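Local coordinates for protein Tp0751 (Treponema pallidum, PDB 5JK2) that mediates adhesion to extracellular matrix components and interactions with host cells through a lipocalin-like beta-barrel domain, the part present here, at residues Val86-Ser94 and Leu105-Arg116. The protein carries 1 engineered substitution. Sequence-based numbering, arbitrary orientation.
Sequences VQEIFLVDS and LTRNTAISSIRR
Glu88 meets Arg116 through a single carboxylate oxygen: OE2 accepts from both NH1 and NH2 of the guanidinium end, each at 3.1 Å. Arg116 is further held by a salt bridge from its NE to Glu134. Its guanidinium also lies over Phe90, with CZ of the ring 3.8 Å above the centre of the cationic group and the two planes 30° apart. The Phe90 ring, swung beside its own backbone N (chi1 -71°), has Asn108 CA over one face toward the rim, 3.5 Å above the plane, while Thr106 OG1 meets Phe90 CB at 3.1 Å and bonds to the Arg116 carbonyl. Leu91 and Arg107 form an antiparallel hydrogen-bonded pair, N to O in both directions at 2.8 Å. On the same face as Leu91, Arg107 bends at chi3 (41°) to grip Asp93 side-on, NH1 reaching OD1 at 2.6 Å and NE reaching OD2 at 2.7 Å; Arg115 adds a long second ion pair to OD2. Asp93 and Ser94 illustrate how a classic beta bulge shifts an antiparallel register by one residue: two successive N-H groups share Leu105 O, while Leu105 N returns a bond to Ser94 O. Strand 86-98 thus pairs with its hairpin partner 101-108, bordered beyond by 115-122; the other edge of strand 86-98 bonds to strand 78-83, whose Phe81 meets Phe90 nearly perpendicularly within the eight-stranded, lipocalin-like barrel.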
loop_
_atom_site.group_PDB
_atom_site.type_symbol
_atom_site.label_atom_id
_atom_site.label_comp_id
_atom_site.label_asym_id
_atom_site.label_seq_id
_atom_site.Cartn_x
_atom_site.Cartn_y
_atom_site.Cartn_z
ATOM N N VAL A 86 15.735 8.205 2.903
ATOM C CA VAL A 86 15.063 7.489 1.834
ATOM C C VAL A 86 13.729 8.137 1.506
ATOM O O VAL A 86 12.866 8.273 2.370
ATOM C CB VAL A 86 14.820 6.019 2.209
ATOM C CG1 VAL A 86 13.949 5.343 1.158
ATOM C CG2 VAL A 86 16.138 5.287 2.371
ATOM N N GLN A 87 13.565 8.525 0.247
ATOM C CA GLN A 87 12.276 8.969 -0.259
ATOM C C GLN A 87 12.251 8.684 -1.750
ATOM O O GLN A 87 13.228 8.938 -2.454
ATOM C CB GLN A 87 12.022 10.455 0.041
ATOM C CG GLN A 87 12.866 11.448 -0.753
ATOM C CD GLN A 87 12.432 12.898 -0.552
ATOM O OE1 GLN A 87 12.606 13.733 -1.444
ATOM N NE2 GLN A 87 11.874 13.204 0.620
ATOM N N GLU A 88 11.144 8.122 -2.221
ATOM C CA GLU A 88 11.039 7.703 -3.609
ATOM C C GLU A 88 9.598 7.362 -3.962
ATOM O O GLU A 88 8.795 7.043 -3.086
ATOM C CB GLU A 88 11.946 6.501 -3.869
ATOM C CG GLU A 88 11.635 5.298 -2.988
ATOM C CD GLU A 88 12.790 4.321 -2.894
ATOM O OE1 GLU A 88 13.955 4.770 -2.838
ATOM O OE2 GLU A 88 12.531 3.099 -2.872
ATOM N N ILE A 89 9.280 7.440 -5.251
ATOM C CA ILE A 89 7.927 7.206 -5.735
ATOM C C ILE A 89 7.919 6.174 -6.847
ATOM O O ILE A 89 8.836 6.130 -7.667
ATOM C CB ILE A 89 7.284 8.498 -6.270
ATOM C CG1 ILE A 89 7.391 9.616 -5.230
ATOM C CG2 ILE A 89 5.831 8.240 -6.657
ATOM C CD1 ILE A 89 6.885 10.969 -5.700
ATOM N N PHE A 90 6.872 5.355 -6.872
ATOM C CA PHE A 90 6.677 4.386 -7.943
ATOM C C PHE A 90 5.270 4.511 -8.509
ATOM O O PHE A 90 4.284 4.346 -7.794
ATOM C CB PHE A 90 6.915 2.955 -7.445
ATOM C CG PHE A 90 8.352 2.638 -7.160
ATOM C CD1 PHE A 90 9.008 3.214 -6.083
ATOM C CD2 PHE A 90 9.043 1.750 -7.958
ATOM C CE1 PHE A 90 10.333 2.915 -5.823
ATOM C CE2 PHE A 90 10.360 1.448 -7.704
ATOM C CZ PHE A 90 11.007 2.030 -6.635
ATOM N N LEU A 91 5.188 4.801 -9.802
ATOM C CA LEU A 91 3.907 4.923 -10.478
ATOM C C LEU A 91 3.272 3.552 -10.642
ATOM O O LEU A 91 3.947 2.594 -11.013
ATOM C CB LEU A 91 4.076 5.583 -11.845
ATOM C CG LEU A 91 4.846 6.900 -11.885
ATOM C CD1 LEU A 91 5.883 6.856 -12.992
ATOM C CD2 LEU A 91 3.899 8.070 -12.086
ATOM N N VAL A 92 1.972 3.465 -10.379
ATOM C CA VAL A 92 1.259 2.198 -10.482
ATOM C C VAL A 92 0.952 1.860 -11.936
ATOM O O VAL A 92 0.137 2.520 -12.582
ATOM C CB VAL A 92 -0.060 2.221 -9.690
ATOM C CG1 VAL A 92 -0.718 0.846 -9.715
ATOM C CG2 VAL A 92 0.186 2.662 -8.253
ATOM N N ASP A 93 1.607 0.822 -12.443
ATOM C CA ASP A 93 1.369 0.358 -13.800
ATOM C C ASP A 93 0.146 -0.556 -13.837
ATOM O O ASP A 93 -0.541 -0.647 -14.855
ATOM C CB ASP A 93 2.602 -0.370 -14.337
ATOM C CG ASP A 93 3.658 0.582 -14.871
ATOM O OD1 ASP A 93 3.293 1.549 -15.570
ATOM O OD2 ASP A 93 4.855 0.358 -14.595
ATOM N N SER A 94 -0.117 -1.227 -12.719
ATOM C CA SER A 94 -1.312 -2.056 -12.575
ATOM C C SER A 94 -1.643 -2.287 -11.101
ATOM O O SER A 94 -0.787 -2.142 -10.230
ATOM C CB SER A 94 -1.136 -3.402 -13.292
ATOM O OG SER A 94 -0.239 -4.252 -12.599
ATOM N N LEU A 105 1.724 -3.474 -9.246
ATOM C CA LEU A 105 2.927 -3.468 -10.070
ATOM C C LEU A 105 3.290 -2.012 -10.302
ATOM O O LEU A 105 2.638 -1.319 -11.082
ATOM C CB LEU A 105 2.719 -4.205 -11.400
ATOM C CG LEU A 105 3.940 -4.461 -12.300
ATOM C CD1 LEU A 105 4.364 -3.214 -13.069
ATOM C CD2 LEU A 105 5.122 -5.016 -11.507
ATOM N N THR A 106 4.329 -1.555 -9.611
ATOM C CA THR A 106 4.709 -0.151 -9.633
ATOM C C THR A 106 6.054 0.035 -10.325
ATOM O O THR A 106 6.799 -0.923 -10.495
ATOM C CB THR A 106 4.786 0.422 -8.212
ATOM O OG1 THR A 106 5.999 -0.008 -7.584
ATOM C CG2 THR A 106 3.601 -0.040 -7.379
ATOM N N ARG A 107 6.360 1.270 -10.712
ATOM C CA ARG A 107 7.561 1.560 -11.485
ATOM C C ARG A 107 8.189 2.884 -11.074
ATOM O O ARG A 107 7.512 3.911 -11.012
ATOM C CB ARG A 107 7.221 1.573 -12.973
ATOM C CG ARG A 107 8.279 2.194 -13.874
ATOM C CD ARG A 107 7.873 2.091 -15.337
ATOM N NE ARG A 107 6.451 2.374 -15.534
ATOM C CZ ARG A 107 5.927 3.595 -15.629
ATOM N NH1 ARG A 107 4.622 3.742 -15.807
ATOM N NH2 ARG A 107 6.701 4.669 -15.544
ATOM N N ASN A 108 9.491 2.851 -10.806
ATOM C CA ASN A 108 10.224 4.034 -10.373
ATOM C C ASN A 108 10.024 5.201 -11.334
ATOM O O ASN A 108 9.920 5.011 -12.545
ATOM C CB ASN A 108 11.713 3.701 -10.228
ATOM C CG ASN A 108 12.553 4.908 -9.864
ATOM O OD1 ASN A 108 13.221 5.494 -10.716
ATOM N ND2 ASN A 108 12.528 5.284 -8.591
ATOM N N THR A 109 9.947 6.408 -10.783
ATOM C CA THR A 109 9.672 7.602 -11.579
ATOM C C THR A 109 10.831 7.970 -12.499
ATOM O O THR A 109 10.621 8.367 -13.645
ATOM C CB THR A 109 9.362 8.815 -10.681
ATOM O OG1 THR A 109 10.413 8.992 -9.725
ATOM C CG2 THR A 109 8.050 8.613 -9.948
ATOM N N ALA A 110 12.051 7.842 -11.992
ATOM C CA ALA A 110 13.235 8.219 -12.753
ATOM C C ALA A 110 13.629 7.148 -13.763
ATOM O O ALA A 110 13.846 7.442 -14.939
ATOM C CB ALA A 110 14.390 8.495 -11.810
ATOM N N ILE A 111 13.718 5.907 -13.291
ATOM C CA ILE A 111 14.226 4.801 -14.098
ATOM C C ILE A 111 13.172 3.715 -14.309
ATOM O O ILE A 111 12.728 3.070 -13.363
ATOM C CB ILE A 111 15.469 4.179 -13.444
ATOM C CG1 ILE A 111 16.383 5.294 -12.923
ATOM C CG2 ILE A 111 16.202 3.284 -14.436
ATOM C CD1 ILE A 111 17.727 4.818 -12.431
ATOM N N SER A 112 12.786 3.516 -15.565
ATOM C CA SER A 112 11.775 2.527 -15.920
ATOM C C SER A 112 12.266 1.107 -15.666
ATOM O O SER A 112 11.469 0.188 -15.489
ATOM C CB SER A 112 11.379 2.680 -17.390
ATOM O OG SER A 112 12.487 2.449 -18.242
ATOM N N SER A 113 13.583 0.940 -15.658
ATOM C CA SER A 113 14.199 -0.363 -15.440
ATOM C C SER A 113 13.868 -0.918 -14.063
ATOM O O SER A 113 13.742 -2.130 -13.881
ATOM C CB SER A 113 15.715 -0.258 -15.595
ATOM O OG SER A 113 16.057 0.558 -16.698
ATOM N N ILE A 114 13.723 -0.016 -13.099
ATOM C CA ILE A 114 13.507 -0.394 -11.713
ATOM C C ILE A 114 12.031 -0.294 -11.358
ATOM O O ILE A 114 11.417 0.766 -11.482
ATOM C CB ILE A 114 14.342 0.488 -10.772
ATOM C CG1 ILE A 114 15.837 0.279 -11.045
ATOM C CG2 ILE A 114 14.013 0.180 -9.311
ATOM C CD1 ILE A 114 16.708 1.391 -10.558
ATOM N N ARG A 115 11.483 -1.412 -10.901
ATOM C CA ARG A 115 10.072 -1.524 -10.586
ATOM C C ARG A 115 9.934 -2.196 -9.227
ATOM O O ARG A 115 10.933 -2.572 -8.622
ATOM C CB ARG A 115 9.356 -2.311 -11.685
ATOM C CG ARG A 115 9.601 -1.738 -13.073
ATOM C CD ARG A 115 8.440 -1.979 -14.021
ATOM N NE ARG A 115 8.202 -3.398 -14.257
ATOM C CZ ARG A 115 7.288 -3.873 -15.098
ATOM N NH1 ARG A 115 7.143 -5.182 -15.248
ATOM N NH2 ARG A 115 6.517 -3.042 -15.787
ATOM N N ARG A 116 8.705 -2.341 -8.744
ATOM C CA ARG A 116 8.483 -2.910 -7.419
ATOM C C ARG A 116 7.101 -3.546 -7.296
ATOM O O ARG A 116 6.085 -2.900 -7.552
ATOM C CB ARG A 116 8.662 -1.827 -6.354
ATOM C CG ARG A 116 8.563 -2.326 -4.922
ATOM C CD ARG A 116 9.010 -1.264 -3.937
ATOM N NE ARG A 116 10.456 -1.068 -3.975
ATOM C CZ ARG A 116 11.090 -0.041 -3.420
ATOM N NH1 ARG A 116 10.408 0.900 -2.780
ATOM N NH2 ARG A 116 12.408 0.048 -3.507
#